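3-deoxy-D-manno-octulosonate 8-phosphate phosphatase KdsC (Haemophilus influenzae Rd, PDB 1K1E) hydrolyses 3-deoxy-D-manno-octulosonate 8-phosphate to 3-deoxy-D-manno-octulosonate and inorganic phosphate, a magnesium-dependent step in lipopolysaccharide biosynthesis. Local coordinates at residues T167-G170 with F171-V175. Residues are numbered along the deposited sequence; the frame is centred on the assembly and turned at random.
Sequences TAQG and FLKSV. With SO4 (sulfate ion), chain P.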
loop_
_atom_site.group_PDB
_atom_site.type_symbol
_atom_site.label_atom_id
_atom_site.label_comp_id
_atom_site.label_asym_id
_atom_site.label_seq_id
_atom_site.Cartn_x
_atom_site.Cartn_y
_atom_site.Cartn_z
ATOM N N THR A 167 -2.402 27.230 -10.514
ATOM C CA THR A 167 -1.366 28.156 -10.961
ATOM C C THR A 167 -0.292 28.403 -9.924
ATOM O O THR A 167 -0.556 28.433 -8.697
ATOM C CB THR A 167 -1.921 29.576 -11.409
ATOM O OG1 THR A 167 -2.446 30.308 -10.279
ATOM C CG2 THR A 167 -2.947 29.414 -12.512
ATOM N N ALA A 168 0.927 28.620 -10.414
ATOM C CA ALA A 168 2.068 28.929 -9.535
ATOM C C ALA A 168 1.801 30.245 -8.806
ATOM O O ALA A 168 2.010 30.347 -7.617
ATOM C CB ALA A 168 3.372 29.037 -10.345
ATOM N N GLN A 169 1.332 31.257 -9.546
ATOM C CA GLN A 169 1.048 32.589 -8.979
ATOM C C GLN A 169 -0.080 32.523 -7.962
ATOM O O GLN A 169 -0.019 33.138 -6.889
ATOM C CB GLN A 169 0.657 33.567 -10.078
ATOM C CG GLN A 169 0.418 34.958 -9.551
ATOM C CD GLN A 169 -0.208 35.855 -10.606
ATOM O OE1 GLN A 169 -0.238 35.514 -11.800
ATOM N NE2 GLN A 169 -0.702 37.012 -10.177
ATOM N N GLY A 170 -1.122 31.779 -8.291
ATOM C CA GLY A 170 -2.219 31.664 -7.342
ATOM C C GLY A 170 -1.809 30.943 -6.072
ATOM O O GLY A 170 -2.270 31.279 -4.967
ATOM N N PHE A 171 -0.977 29.916 -6.224
ATOM C CA PHE A 171 -0.549 29.147 -5.067
ATOM C C PHE A 171 0.298 30.003 -4.146
ATOM O O PHE A 171 0.125 29.993 -2.908
ATOM C CB PHE A 171 0.256 27.917 -5.509
ATOM C CG PHE A 171 0.731 27.080 -4.358
ATOM C CD1 PHE A 171 -0.126 26.205 -3.709
ATOM C CD2 PHE A 171 2.010 27.255 -3.850
ATOM C CE1 PHE A 171 0.305 25.530 -2.541
ATOM C CE2 PHE A 171 2.441 26.593 -2.714
ATOM C CZ PHE A 171 1.599 25.735 -2.048
ATOM N N LEU A 172 1.251 30.711 -4.758
ATOM C CA LEU A 172 2.145 31.549 -3.993
ATOM C C LEU A 172 1.407 32.630 -3.212
ATOM O O LEU A 172 1.780 32.944 -2.111
ATOM C CB LEU A 172 3.248 32.129 -4.893
ATOM C CG LEU A 172 4.237 31.030 -5.373
ATOM C CD1 LEU A 172 5.165 31.604 -6.443
ATOM C CD2 LEU A 172 5.050 30.440 -4.175
ATOM N N LYS A 173 0.327 33.159 -3.754
ATOM C CA LYS A 173 -0.427 34.163 -3.009
ATOM C C LYS A 173 -0.936 33.616 -1.670
ATOM O O LYS A 173 -1.105 34.382 -0.690
ATOM C CB LYS A 173 -1.617 34.610 -3.847
ATOM C CG LYS A 173 -1.242 35.271 -5.160
ATOM C CD LYS A 173 -2.431 36.085 -5.649
ATOM C CE LYS A 173 -2.041 37.300 -6.428
ATOM N NZ LYS A 173 -2.432 37.071 -7.834
ATOM N N SER A 174 -1.120 32.288 -1.603
ATOM C CA SER A 174 -1.670 31.655 -0.395
ATOM C C SER A 174 -0.727 30.754 0.392
ATOM O O SER A 174 -1.119 30.234 1.442
ATOM C CB SER A 174 -2.900 30.816 -0.750
ATOM O OG SER A 174 -4.022 31.612 -1.121
ATOM N N VAL A 175 0.513 30.614 -0.068
ATOM C CA VAL A 175 1.485 29.707 0.556
ATOM C C VAL A 175 1.644 29.846 2.073
ATOM O O VAL A 175 1.815 28.834 2.775
ATOM C CB VAL A 175 2.857 29.829 -0.129
ATOM C CG1 VAL A 175 3.503 31.170 0.219
ATOM C CG2 VAL A 175 3.731 28.621 0.257
HETATM S S SO4 P . 1.096 30.948 -13.560
HETATM O O1 SO4 P . 0.272 29.718 -13.655
HETATM O O2 SO4 P . 0.472 32.064 -14.366
HETATM O O3 SO4 P . 2.422 30.578 -14.105
HETATM O O4 SO4 P . 1.195 31.394 -12.145
HETATM O O HOH W 1 -4.366 32.454 -3.849
#
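Thr167 O accepts from Phe171 N at 2.9 Å, the first of three i to i+4 bonds that build the short C-terminal helix 168-174. Leu172 N to Ala168 O follows as the straightest, with 165° at the hydrogen, and Lys173 N reaches Gln169 O.

Thr167 is the N-cap. OG1 sits between the backbone N and the carbonyl carbon (chi1 68°), which brings it to Gly170 N at 2.8 Å in a bent bond, 139° at the hydrogen. The hydroxyl also donates to Ser163 O, a double role that suits threonine here; Gly170, lacking a side chain, leaves OG1 room. Gln169 N meets O4 of a sulfate, probably from the crystallisation liquor, at 2.6 Å, whereas the Ala168 N bond to SO4 O1 is weak. First-turn N-H groups have no preceding helical carbonyls to bond, and with the helix dipole they probably favour an anion.

Toward the second subunit, Ala168 packs on its Leu112 and Phe171 on its Val110, both apolar contacts, while Leu172 lies against its Glu85. Long polar chains suit the exposed face, where Gln169 and Lys173 run side by side and Lys173 CG presses on Gln169 O at 3.0 Å.

Ser174 OG bonds to Asp49 OD1, and one water donates both to this OG at 2.9 Å and to Gly170 O at 2.7 Å.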